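Local coordinates for formate dehydrogenase (Staphylococcus aureus, PDB 6TTB), which probably oxidises formate to carbon dioxide, passing the electrons to NAD, at residues I191-F196 and T244-L249; T253-D258 and I279-A284; D300-Q305 and N319-H324. One frame throughout, in Å; residues are numbered along the deposited sequence.

Interaction 1. Residues I191-F196 and T244-L249; sequences IGIFGF and TIHAPL. With NAD (nicotinamide-adenine-dinucleotide), chain C.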
loop_
_atom_site.group_PDB
_atom_site.type_symbol
_atom_site.label_atom_id
_atom_site.label_comp_id
_atom_site.label_asym_id
_atom_site.label_seq_id
_atom_site.Cartn_x
_atom_site.Cartn_y
_atom_site.Cartn_z
ATOM N N ILE A 191 -13.260 1.234 8.221
ATOM C CA ILE A 191 -13.270 0.880 6.808
ATOM C C ILE A 191 -14.603 0.262 6.419
ATOM O O ILE A 191 -15.039 -0.722 7.017
ATOM C CB ILE A 191 -12.088 -0.043 6.386
ATOM C CG1 ILE A 191 -10.713 0.484 6.815
ATOM C CG2 ILE A 191 -12.119 -0.226 4.904
ATOM C CD1 ILE A 191 -10.600 1.990 6.742
ATOM N N GLY A 192 -15.174 0.770 5.317
ATOM C CA GLY A 192 -16.436 0.279 4.810
ATOM C C GLY A 192 -16.190 -0.602 3.611
ATOM O O GLY A 192 -15.455 -0.206 2.694
ATOM N N ILE A 193 -16.698 -1.847 3.688
ATOM C CA ILE A 193 -16.552 -2.801 2.596
ATOM C C ILE A 193 -17.879 -2.857 1.869
ATOM O O ILE A 193 -18.839 -3.392 2.394
ATOM C CB ILE A 193 -16.068 -4.216 3.098
ATOM C CG1 ILE A 193 -14.636 -4.199 3.672
ATOM C CG2 ILE A 193 -16.210 -5.286 2.036
ATOM C CD1 ILE A 193 -14.597 -4.598 5.125
ATOM N N PHE A 194 -17.921 -2.253 0.678
ATOM C CA PHE A 194 -19.100 -2.311 -0.149
ATOM C C PHE A 194 -19.094 -3.608 -0.937
ATOM O O PHE A 194 -18.393 -3.726 -1.920
ATOM C CB PHE A 194 -19.075 -1.164 -1.116
ATOM C CG PHE A 194 -20.267 -1.114 -2.022
ATOM C CD1 PHE A 194 -21.536 -0.775 -1.523
ATOM C CD2 PHE A 194 -20.125 -1.365 -3.385
ATOM C CE1 PHE A 194 -22.631 -0.726 -2.374
ATOM C CE2 PHE A 194 -21.198 -1.241 -4.251
ATOM C CZ PHE A 194 -22.459 -0.982 -3.740
ATOM N N GLY A 195 -19.876 -4.602 -0.478
ATOM C CA GLY A 195 -20.000 -5.863 -1.188
ATOM C C GLY A 195 -19.191 -6.935 -0.513
ATOM O O GLY A 195 -17.964 -6.964 -0.591
ATOM N N PHE A 196 -19.900 -7.749 0.244
ATOM C CA PHE A 196 -19.281 -8.573 1.254
ATOM C C PHE A 196 -19.417 -9.993 0.773
ATOM O O PHE A 196 -19.966 -10.811 1.447
ATOM C CB PHE A 196 -19.924 -8.294 2.625
ATOM C CG PHE A 196 -19.063 -8.654 3.807
ATOM C CD1 PHE A 196 -17.811 -8.096 3.962
ATOM C CD2 PHE A 196 -19.520 -9.530 4.791
ATOM C CE1 PHE A 196 -17.007 -8.458 5.045
ATOM C CE2 PHE A 196 -18.727 -9.885 5.875
ATOM C CZ PHE A 196 -17.463 -9.350 5.999
ATOM N N THR A 244 -13.731 0.391 0.278
ATOM C CA THR A 244 -13.230 -0.454 -0.776
ATOM C C THR A 244 -14.411 -1.197 -1.358
ATOM O O THR A 244 -15.290 -1.649 -0.605
ATOM C CB THR A 244 -12.066 -1.339 -0.268
ATOM O OG1 THR A 244 -11.567 -2.182 -1.295
ATOM C CG2 THR A 244 -12.396 -2.231 0.896
ATOM N N ILE A 245 -14.389 -1.358 -2.686
ATOM C CA ILE A 245 -15.516 -1.863 -3.475
ATOM C C ILE A 245 -15.247 -3.297 -3.856
ATOM O O ILE A 245 -14.214 -3.597 -4.473
ATOM C CB ILE A 245 -15.640 -1.037 -4.755
ATOM C CG1 ILE A 245 -15.590 0.468 -4.465
ATOM C CG2 ILE A 245 -16.804 -1.477 -5.593
ATOM C CD1 ILE A 245 -16.876 1.187 -4.363
ATOM N N HIS A 246 -16.194 -4.161 -3.557
ATOM C CA HIS A 246 -16.075 -5.570 -3.937
ATOM C C HIS A 246 -17.399 -6.064 -4.447
ATOM O O HIS A 246 -17.815 -7.162 -4.103
ATOM C CB HIS A 246 -15.472 -6.447 -2.786
ATOM C CG HIS A 246 -14.143 -5.913 -2.364
ATOM N ND1 HIS A 246 -13.034 -6.029 -3.181
ATOM C CD2 HIS A 246 -13.819 -4.987 -1.400
ATOM C CE1 HIS A 246 -12.035 -5.380 -2.627
ATOM N NE2 HIS A 246 -12.505 -4.714 -1.531
ATOM N N ALA A 247 -18.067 -5.201 -5.216
ATOM C CA ALA A 247 -19.397 -5.462 -5.737
ATOM C C ALA A 247 -19.295 -5.721 -7.242
ATOM O O ALA A 247 -18.413 -5.174 -7.916
ATOM C CB ALA A 247 -20.275 -4.265 -5.450
ATOM N N PRO A 248 -20.194 -6.549 -7.838
ATOM C CA PRO A 248 -20.139 -6.825 -9.286
ATOM C C PRO A 248 -20.651 -5.594 -10.020
ATOM O O PRO A 248 -21.071 -4.631 -9.391
ATOM C CB PRO A 248 -21.040 -8.069 -9.480
ATOM C CG PRO A 248 -21.233 -8.611 -8.073
ATOM C CD PRO A 248 -21.204 -7.372 -7.165
ATOM N N LEU A 249 -20.504 -5.574 -11.335
ATOM C CA LEU A 249 -21.106 -4.497 -12.104
ATOM C C LEU A 249 -22.470 -4.967 -12.579
ATOM O O LEU A 249 -22.541 -5.708 -13.576
ATOM C CB LEU A 249 -20.214 -4.225 -13.302
ATOM C CG LEU A 249 -20.725 -3.160 -14.265
ATOM C CD1 LEU A 249 -20.972 -1.783 -13.570
ATOM C CD2 LEU A 249 -19.765 -3.031 -15.437
HETATM P PA NAD C . -18.918 -12.031 -4.984
HETATM O O1A NAD C . -20.125 -12.420 -5.768
HETATM O O2A NAD C . -18.292 -12.965 -3.966
HETATM O O5B NAD C . -19.117 -10.564 -4.347
HETATM C C5B NAD C . -20.184 -9.692 -4.773
HETATM C C4B NAD C . -21.119 -9.496 -3.606
HETATM O O4B NAD C . -21.635 -8.154 -3.691
HETATM C C3B NAD C . -22.335 -10.453 -3.558
HETATM O O3B NAD C . -22.299 -11.457 -2.545
HETATM C C2B NAD C . -23.560 -9.544 -3.399
HETATM O O2B NAD C . -24.365 -9.883 -2.290
HETATM C C1B NAD C . -22.988 -8.122 -3.318
HETATM N N9A NAD C . -23.723 -7.161 -4.148
HETATM C C8A NAD C . -24.653 -7.460 -5.136
HETATM N N7A NAD C . -25.277 -6.404 -5.602
HETATM C C5A NAD C . -24.814 -5.348 -4.818
HETATM C C6A NAD C . -25.134 -3.960 -4.767
HETATM N N6A NAD C . -26.078 -3.380 -5.487
HETATM N N1A NAD C . -24.534 -3.218 -3.802
HETATM C C2A NAD C . -23.608 -3.806 -3.026
HETATM N N3A NAD C . -23.197 -5.077 -3.011
HETATM C C4A NAD C . -23.843 -5.808 -3.926
HETATM O O3 NAD C . -17.806 -11.667 -6.010
HETATM P PN NAD C . -16.308 -11.481 -5.610
HETATM O O1N NAD C . -15.617 -12.770 -5.969
HETATM O O2N NAD C . -16.226 -10.980 -4.197
HETATM O O5D NAD C . -15.887 -10.303 -6.640
HETATM C C5D NAD C . -15.958 -8.913 -6.199
HETATM C C4D NAD C . -15.833 -8.063 -7.416
HETATM O O4D NAD C . -14.423 -7.911 -7.709
HETATM C C3D NAD C . -16.504 -8.699 -8.657
HETATM O O3D NAD C . -17.654 -7.985 -9.085
HETATM C C2D NAD C . -15.388 -8.777 -9.703
HETATM O O2D NAD C . -15.698 -8.239 -10.981
HETATM C C1D NAD C . -14.220 -8.019 -9.101
HETATM N N1N NAD C . -12.977 -8.762 -9.362
HETATM C C2N NAD C . -11.891 -8.106 -10.019
HETATM C C3N NAD C . -10.687 -8.798 -10.279
HETATM C C7N NAD C . -9.431 -8.035 -10.702
HETATM O O7N NAD C . -8.572 -8.627 -11.354
HETATM N N7N NAD C . -9.288 -6.747 -10.330
HETATM C C4N NAD C . -10.681 -10.229 -10.083
HETATM C C5N NAD C . -11.778 -10.865 -9.464
HETATM C C6N NAD C . -12.928 -10.117 -9.139
#
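Thr244 lies beside Ile193, its partner in a parallel bridge between strands 190-194 and 242-245. The Thr244 N-H donates to Gly192 O at 3.0 Å, and Thr244 O takes the N-H of Phe194. The side chains of Thr244 and Ile193 run side by side on the same face of the sheet. Thr244 CG2 is the branch that touches, 4.1 Å from Ile193 CG1. The hydroxyl is anti to the backbone N (chi1 180°). There OG1 forms a hydrogen bond of 2.7 Å with NE2 of His246. Ile245 pairs with Phe194 on the other face. Its CG2 sits at the edge of the Phe194 ring, near the ring plane, 4.0 Å from CD2. Phe257 lies against Ile245 from the following loop.

His246 ends the strand pairing by donating its N-H to Phe194 O at 2.8 Å. The two strands are neighbours in the parallel sheet of a Rossmann-type NAD-binding domain, and both run out into loops at the cofactor. Gly195 follows the first strand and fits the opening glycine of a GxGxxG pattern. It has a positive phi (103°) and lies beside the His246 carbonyl where the strand ends. Past this point, His246 CB lies near Gly195 O, and CD2 of the imidazole comes near Ile193 CG2. Helix 198-207 also touches the imidazole, through Ile199 and Val203.

Ala247 directs its CB at the Phe194 ring and meets CE2 at 3.4 Å, at an oblique angle. With chi1 at -179° the Phe194 ring swings away from its own N-H, toward the adenine. C2A of NAD lies over one ring face, offset toward the rim. Beyond Ala247, CG and CD of Pro248 rest against C5B of NAD, the exocyclic carbon of the adenine ribose.

Interaction 2. Residues T253-D258 and I279-A284; sequences TDNLFD and IVNRDA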
loop_
_atom_site.group_PDB
_atom_site.type_symbol
_atom_site.label_atom_id
_atom_site.label_comp_id
_atom_site.label_asym_id
_atom_site.label_seq_id
_atom_site.Cartn_x
_atom_site.Cartn_y
_atom_site.Cartn_z
ATOM N N THR A 253 -25.048 -1.055 -9.448
ATOM C CA THR A 253 -23.723 -0.561 -9.149
ATOM C C THR A 253 -23.222 0.248 -10.341
ATOM O O THR A 253 -22.322 1.066 -10.183
ATOM C CB THR A 253 -22.795 -1.685 -8.710
ATOM O OG1 THR A 253 -22.318 -2.344 -9.906
ATOM C CG2 THR A 253 -23.453 -2.652 -7.725
ATOM N N ASP A 254 -23.883 0.075 -11.512
ATOM C CA ASP A 254 -23.537 0.864 -12.672
ATOM C C ASP A 254 -23.531 2.367 -12.278
ATOM O O ASP A 254 -24.499 2.882 -11.720
ATOM C CB ASP A 254 -24.442 0.496 -13.816
ATOM C CG ASP A 254 -24.014 1.149 -15.096
ATOM O OD1 ASP A 254 -23.088 2.000 -15.043
ATOM O OD2 ASP A 254 -24.586 0.810 -16.135
ATOM N N ASN A 255 -22.391 3.040 -12.423
ATOM C CA ASN A 255 -22.342 4.459 -12.134
ATOM C C ASN A 255 -22.863 4.830 -10.733
ATOM O O ASN A 255 -23.157 5.987 -10.491
ATOM C CB ASN A 255 -23.124 5.255 -13.135
ATOM C CG ASN A 255 -22.441 6.579 -13.352
ATOM O OD1 ASN A 255 -21.217 6.620 -13.531
ATOM N ND2 ASN A 255 -23.181 7.659 -13.305
ATOM N N LEU A 256 -22.840 3.878 -9.771
ATOM C CA LEU A 256 -23.344 4.121 -8.429
ATOM C C LEU A 256 -22.587 5.229 -7.748
ATOM O O LEU A 256 -23.169 5.951 -7.029
ATOM C CB LEU A 256 -23.256 2.865 -7.573
ATOM C CG LEU A 256 -23.726 3.065 -6.121
ATOM C CD1 LEU A 256 -25.102 3.809 -6.057
ATOM C CD2 LEU A 256 -23.765 1.748 -5.355
ATOM N N PHE A 257 -21.271 5.233 -7.794
ATOM C CA PHE A 257 -20.534 6.285 -7.071
ATOM C C PHE A 257 -20.371 7.470 -8.001
ATOM O O PHE A 257 -19.380 7.499 -8.722
ATOM C CB PHE A 257 -19.173 5.766 -6.624
ATOM C CG PHE A 257 -19.216 4.827 -5.464
ATOM C CD1 PHE A 257 -19.637 3.516 -5.621
ATOM C CD2 PHE A 257 -18.838 5.246 -4.198
ATOM C CE1 PHE A 257 -19.785 2.678 -4.512
ATOM C CE2 PHE A 257 -18.927 4.379 -3.103
ATOM C CZ PHE A 257 -19.385 3.090 -3.271
ATOM N N ASP A 258 -21.502 8.186 -8.234
ATOM C CA ASP A 258 -21.571 9.355 -9.133
ATOM C C ASP A 258 -21.250 10.612 -8.351
ATOM O O ASP A 258 -20.721 10.521 -7.264
ATOM C CB ASP A 258 -22.935 9.530 -9.816
ATOM C CG ASP A 258 -24.134 9.498 -8.855
ATOM O OD1 ASP A 258 -23.917 9.190 -7.681
ATOM O OD2 ASP A 258 -25.329 9.737 -9.330
ATOM N N ILE A 279 -18.297 1.341 -11.948
ATOM C CA ILE A 279 -19.073 1.631 -10.735
ATOM C C ILE A 279 -18.808 3.071 -10.315
ATOM O O ILE A 279 -19.641 3.705 -9.592
ATOM C CB ILE A 279 -18.744 0.704 -9.565
ATOM C CG1 ILE A 279 -19.234 -0.706 -9.825
ATOM C CG2 ILE A 279 -19.303 1.278 -8.240
ATOM C CD1 ILE A 279 -18.522 -1.738 -9.026
ATOM N N VAL A 280 -17.626 3.568 -10.745
ATOM C CA VAL A 280 -17.231 4.846 -10.266
ATOM C C VAL A 280 -17.176 5.808 -11.423
ATOM O O VAL A 280 -16.416 5.624 -12.361
ATOM C CB VAL A 280 -15.932 4.805 -9.455
ATOM C CG1 VAL A 280 -15.467 6.236 -9.153
ATOM C CG2 VAL A 280 -16.140 4.025 -8.162
ATOM N N ASN A 281 -17.909 6.904 -11.261
ATOM C CA ASN A 281 -18.078 7.842 -12.339
ATOM C C ASN A 281 -16.737 8.484 -12.659
ATOM O O ASN A 281 -16.219 9.273 -11.866
ATOM C CB ASN A 281 -19.110 8.931 -12.040
ATOM C CG ASN A 281 -19.290 9.811 -13.278
ATOM O OD1 ASN A 281 -18.561 10.781 -13.437
ATOM N ND2 ASN A 281 -20.101 9.355 -14.256
ATOM N N ARG A 282 -16.248 8.218 -13.881
ATOM C CA ARG A 282 -14.915 8.652 -14.267
ATOM C C ARG A 282 -14.697 10.098 -13.836
ATOM O O ARG A 282 -13.691 10.427 -13.184
ATOM C CB ARG A 282 -14.719 8.561 -15.765
ATOM C CG ARG A 282 -13.394 9.152 -16.196
ATOM C CD ARG A 282 -13.206 9.048 -17.687
ATOM N NE ARG A 282 -13.759 10.297 -18.139
ATOM C CZ ARG A 282 -14.319 10.489 -19.299
ATOM N NH1 ARG A 282 -14.333 9.524 -20.196
ATOM N NH2 ARG A 282 -14.848 11.650 -19.560
ATOM N N ASP A 283 -15.657 10.947 -14.196
ATOM C CA ASP A 283 -15.448 12.378 -14.180
ATOM C C ASP A 283 -15.711 12.930 -12.786
ATOM O O ASP A 283 -15.017 13.818 -12.292
ATOM C CB ASP A 283 -16.349 13.020 -15.215
ATOM C CG ASP A 283 -15.774 12.938 -16.632
ATOM O OD1 ASP A 283 -14.584 12.376 -16.817
ATOM O OD2 ASP A 283 -16.444 13.500 -17.550
ATOM N N ALA A 284 -16.774 12.434 -12.170
ATOM C CA ALA A 284 -17.113 12.830 -10.822
ATOM C C ALA A 284 -15.912 12.584 -9.913
ATOM O O ALA A 284 -15.621 13.434 -9.063
ATOM C CB ALA A 284 -18.321 12.094 -10.352
#
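Asn281 reaches from the start of helix 282-291 to the turn Thr253-Leu256, where it meets Asn255. Its CB packs 3.5 Å from Asn255 OD1 and also lies near Phe257 O and the CB of Asp258. At chi1 -176° the side chain stretches away from its own N, and the amide beyond CG splits its two ends between two jobs. ND2 donates to Asn255 OD1 at 3.0 Å. The bond is fairly straight (159° at the hydrogen). It meets the acceptor in its carbonyl plane, on a lone pair, and lies close to the plane of the Asn281 amide. The two side chains run side by side, their amide planes 69° apart. OD1 accepts the N-H of Ala284 at 2.7 Å and, more weakly, that of Asp283.

Backbone bonds accompany the amide contact. Phe257 N donates to Ile279 O at 2.9 Å, and Phe257 O takes the Asn281 N-H, so Phe257 and Val280 form a single bridge.

Apolar groups meet nearby. Ile279 CG2 lies 3.5 Å from Phe257 CD1, while Val280 CG2 packs on Phe257 CB. Ile279 CG1 passes Thr253 OG1, which is hydrogen-bonded with Pro248 O and Thr250 N. Ile245 of strand 242-245 touches both Phe257 and Ile279.

Asp258 caps the start of the neighbouring helix 259-264, and its backbone carbonyl carbon meets Ala284 CB at 3.8 Å. Two helix starts are thus brought together. The Asn281 amide is a classic asparagine N-cap, here also tied to a type II turn.

Interaction 3. Residues D300-Q305 and N319-H324; sequences DVWYPQ and NAMTVH. With NAD (nicotinamide-adenine-dinucleotide), chain C.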
loop_
_atom_site.group_PDB
_atom_site.type_symbol
_atom_site.label_atom_id
_atom_site.label_comp_id
_atom_site.label_asym_id
_atom_site.label_seq_id
_atom_site.Cartn_x
_atom_site.Cartn_y
_atom_site.Cartn_z
ATOM N N ASP A 300 -7.332 -0.769 -9.656
ATOM C CA ASP A 300 -6.635 -1.244 -10.851
ATOM C C ASP A 300 -7.624 -1.519 -12.010
ATOM O O ASP A 300 -7.259 -2.254 -12.973
ATOM C CB ASP A 300 -5.758 -2.472 -10.557
ATOM C CG ASP A 300 -6.537 -3.794 -10.426
ATOM O OD1 ASP A 300 -7.759 -3.761 -10.046
ATOM O OD2 ASP A 300 -5.943 -4.863 -10.721
ATOM N N VAL A 301 -8.861 -0.967 -11.914
ATOM C CA VAL A 301 -9.904 -1.348 -12.875
ATOM C C VAL A 301 -10.403 -0.093 -13.575
ATOM O O VAL A 301 -10.503 0.948 -12.930
ATOM C CB VAL A 301 -11.062 -2.113 -12.206
ATOM C CG1 VAL A 301 -10.684 -3.505 -11.811
ATOM C CG2 VAL A 301 -11.650 -1.358 -11.017
ATOM N N TRP A 302 -10.691 -0.185 -14.902
ATOM C CA TRP A 302 -10.926 1.042 -15.677
ATOM C C TRP A 302 -12.184 0.984 -16.575
ATOM O O TRP A 302 -12.508 -0.088 -17.125
ATOM C CB TRP A 302 -9.724 1.309 -16.525
ATOM C CG TRP A 302 -8.455 1.370 -15.769
ATOM C CD1 TRP A 302 -7.796 0.333 -15.172
ATOM C CD2 TRP A 302 -7.598 2.523 -15.663
ATOM N NE1 TRP A 302 -6.632 0.776 -14.616
ATOM C CE2 TRP A 302 -6.460 2.106 -14.925
ATOM C CE3 TRP A 302 -7.718 3.870 -16.068
ATOM C CZ2 TRP A 302 -5.443 2.988 -14.570
ATOM C CZ3 TRP A 302 -6.715 4.730 -15.696
ATOM C CH2 TRP A 302 -5.600 4.294 -14.951
ATOM N N TYR A 303 -12.741 2.183 -16.911
ATOM C CA TYR A 303 -13.702 2.282 -18.034
ATOM C C TYR A 303 -13.212 3.257 -19.139
ATOM O O TYR A 303 -13.194 4.497 -18.981
ATOM C CB TYR A 303 -15.133 2.585 -17.544
ATOM C CG TYR A 303 -16.173 2.437 -18.635
ATOM C CD1 TYR A 303 -16.336 1.223 -19.316
ATOM C CD2 TYR A 303 -16.948 3.529 -19.070
ATOM C CE1 TYR A 303 -17.172 1.120 -20.428
ATOM C CE2 TYR A 303 -17.804 3.428 -20.169
ATOM C CZ TYR A 303 -17.907 2.220 -20.858
ATOM O OH TYR A 303 -18.782 2.096 -21.913
ATOM N N PRO A 304 -12.914 2.767 -20.361
ATOM C CA PRO A 304 -12.905 1.337 -20.661
ATOM C C PRO A 304 -11.516 0.714 -20.467
ATOM O O PRO A 304 -10.589 1.378 -20.038
ATOM C CB PRO A 304 -13.153 1.444 -22.155
ATOM C CG PRO A 304 -12.205 2.566 -22.546
ATOM C CD PRO A 304 -12.589 3.610 -21.541
ATOM N N GLN A 305 -11.384 -0.564 -20.799
ATOM C CA GLN A 305 -10.101 -1.204 -20.756
ATOM C C GLN A 305 -9.897 -1.820 -22.113
ATOM O O GLN A 305 -10.859 -2.335 -22.676
ATOM C CB GLN A 305 -10.107 -2.328 -19.731
ATOM C CG GLN A 305 -10.208 -1.816 -18.316
ATOM C CD GLN A 305 -9.691 -2.769 -17.258
ATOM O OE1 GLN A 305 -9.674 -2.437 -16.053
ATOM N NE2 GLN A 305 -9.292 -3.964 -17.689
ATOM N N ASN A 319 -3.621 9.872 -6.903
ATOM C CA ASN A 319 -4.092 8.553 -7.328
ATOM C C ASN A 319 -3.040 7.500 -7.032
ATOM O O ASN A 319 -1.844 7.830 -7.016
ATOM C CB ASN A 319 -4.541 8.519 -8.811
ATOM C CG ASN A 319 -3.427 8.239 -9.776
ATOM O OD1 ASN A 319 -3.058 7.101 -9.951
ATOM N ND2 ASN A 319 -2.917 9.265 -10.435
ATOM N N ALA A 320 -3.497 6.240 -6.743
ATOM C CA ALA A 320 -2.620 5.069 -6.768
ATOM C C ALA A 320 -3.195 3.982 -7.673
ATOM O O ALA A 320 -3.386 2.781 -7.300
ATOM C CB ALA A 320 -2.288 4.591 -5.406
ATOM N N MET A 321 -3.462 4.413 -8.901
ATOM C CA MET A 321 -3.908 3.494 -9.902
ATOM C C MET A 321 -2.718 2.615 -10.236
ATOM O O MET A 321 -1.579 2.938 -9.922
ATOM C CB MET A 321 -4.342 4.255 -11.165
ATOM C CG MET A 321 -5.605 5.152 -10.986
ATOM S SD MET A 321 -6.977 4.223 -10.351
ATOM C CE MET A 321 -7.025 2.813 -11.466
ATOM N N THR A 322 -3.018 1.434 -10.681
ATOM C CA THR A 322 -2.147 0.690 -11.516
ATOM C C THR A 322 -2.976 0.267 -12.741
ATOM O O THR A 322 -4.207 0.360 -12.764
ATOM C CB THR A 322 -1.641 -0.514 -10.727
ATOM O OG1 THR A 322 -2.676 -1.489 -10.524
ATOM C CG2 THR A 322 -1.023 -0.133 -9.394
ATOM N N VAL A 323 -2.307 -0.225 -13.759
ATOM C CA VAL A 323 -3.042 -0.891 -14.810
ATOM C C VAL A 323 -3.598 -2.196 -14.215
ATOM O O VAL A 323 -3.317 -2.499 -13.066
ATOM C CB VAL A 323 -2.136 -1.106 -16.028
ATOM C CG1 VAL A 323 -1.487 0.209 -16.405
ATOM C CG2 VAL A 323 -1.065 -2.097 -15.682
ATOM N N HIS A 324 -4.368 -2.964 -15.007
ATOM C CA HIS A 324 -5.295 -3.920 -14.466
ATOM C C HIS A 324 -4.659 -5.286 -14.471
ATOM O O HIS A 324 -5.105 -6.143 -15.240
ATOM C CB HIS A 324 -6.593 -4.021 -15.312
ATOM C CG HIS A 324 -7.544 -5.013 -14.697
ATOM N ND1 HIS A 324 -8.703 -5.483 -15.326
ATOM C CD2 HIS A 324 -7.525 -5.610 -13.485
ATOM C CE1 HIS A 324 -9.363 -6.291 -14.485
ATOM N NE2 HIS A 324 -8.635 -6.414 -13.383
HETATM P PA NAD C . -18.918 -12.031 -4.984
HETATM O O1A NAD C . -20.125 -12.420 -5.768
HETATM O O2A NAD C . -18.292 -12.965 -3.966
HETATM O O5B NAD C . -19.117 -10.564 -4.347
HETATM C C5B NAD C . -20.184 -9.692 -4.773
HETATM C C4B NAD C . -21.119 -9.496 -3.606
HETATM O O4B NAD C . -21.635 -8.154 -3.691
HETATM C C3B NAD C . -22.335 -10.453 -3.558
HETATM O O3B NAD C . -22.299 -11.457 -2.545
HETATM C C2B NAD C . -23.560 -9.544 -3.399
HETATM O O2B NAD C . -24.365 -9.883 -2.290
HETATM C C1B NAD C . -22.988 -8.122 -3.318
HETATM N N9A NAD C . -23.723 -7.161 -4.148
HETATM C C8A NAD C . -24.653 -7.460 -5.136
HETATM N N7A NAD C . -25.277 -6.404 -5.602
HETATM C C5A NAD C . -24.814 -5.348 -4.818
HETATM C C6A NAD C . -25.134 -3.960 -4.767
HETATM N N6A NAD C . -26.078 -3.380 -5.487
HETATM N N1A NAD C . -24.534 -3.218 -3.802
HETATM C C2A NAD C . -23.608 -3.806 -3.026
HETATM N N3A NAD C . -23.197 -5.077 -3.011
HETATM C C4A NAD C . -23.843 -5.808 -3.926
HETATM O O3 NAD C . -17.806 -11.667 -6.010
HETATM P PN NAD C . -16.308 -11.481 -5.610
HETATM O O1N NAD C . -15.617 -12.770 -5.969
HETATM O O2N NAD C . -16.226 -10.980 -4.197
HETATM O O5D NAD C . -15.887 -10.303 -6.640
HETATM C C5D NAD C . -15.958 -8.913 -6.199
HETATM C C4D NAD C . -15.833 -8.063 -7.416
HETATM O O4D NAD C . -14.423 -7.911 -7.709
HETATM C C3D NAD C . -16.504 -8.699 -8.657
HETATM O O3D NAD C . -17.654 -7.985 -9.085
HETATM C C2D NAD C . -15.388 -8.777 -9.703
HETATM O O2D NAD C . -15.698 -8.239 -10.981
HETATM C C1D NAD C . -14.220 -8.019 -9.101
HETATM N N1N NAD C . -12.977 -8.762 -9.362
HETATM C C2N NAD C . -11.891 -8.106 -10.019
HETATM C C3N NAD C . -10.687 -8.798 -10.279
HETATM C C7N NAD C . -9.431 -8.035 -10.702
HETATM O O7N NAD C . -8.572 -8.627 -11.354
HETATM N N7N NAD C . -9.288 -6.747 -10.330
HETATM C C4N NAD C . -10.681 -10.229 -10.083
HETATM C C5N NAD C . -11.778 -10.865 -9.464
HETATM C C6N NAD C . -12.928 -10.117 -9.139
#
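His324 is held at both ring nitrogens, by Gln305 on one side and by NAD on the other. Gln305 NE2 donates to ND1 of His324 at 2.9 Å (157° at the hydrogen), nearly in the planes of both groups. The amide nevertheless stands at 76° to the ring. The glutamine chain is extended beyond CG, which lets it span the gap. Its other end is fixed too, since OE1 accepts the N-H of Trp302 on a lone pair. This anchor limits rotation of the amide.

A chi1 of -179° extends the imidazole toward the cofactor, with NE2 foremost. His324 NE2 donates to O7N of the NAD carboxamide at 3.0 Å. Val301 CG1 covers one face of the ring in a CH-pi contact, 4.1 Å from the centroid. The Asp300 carboxylate stands nearly perpendicular to the ring, with OD2 3.3 Å from CD2 of His324. OD2 also accepts from Ser326 N. OD1 has a weak bond with N7N of NAD.

Farther from the cofactor, Trp302 turns its indole edge to the backbone of Thr322. NE1 of Trp302 donates to Thr322 O at 3.1 Å, almost in the ring plane. Met321 bends at chi2 and chi3, which brings CE over one indole face, 3.5 Å from CZ2 of Trp302. SD stands farther above the six-membered ring, a Met-aromatic contact. The second subunit is close by: its Trp174 meets Trp302 edge-to-face, and its His166 bonds to Met321 O.

His324 on the carboxamide, with Gln305 behind it, is consistent with the active-site Gln-His pair of NAD-dependent formate dehydrogenases, at the nicotinamide end of the cofactor pocket.

Interactions 1 and 3 serve different parts of the same NAD: 191-196 with 244-249 runs from the adenine to the ribose on the nicotinamide side, 300-305 with 319-324 lies at the carboxamide. Their centres are about 16 Å apart and they do not touch, yet both reach the same parallel sheet. Interaction 2 packs directly on interaction 1. Pro248 O and Thr253 OG1 are 2.7 Å apart, a probable hydrogen bond, and Phe194 CZ meets Leu256 CD2 at 3.4 Å. Thr253 also touches NAD, so this loop borders the pocket. Interactions 2 and 3 come within about 5 Å at their nearest atoms, without contact, and their centres are about 14 Å apart.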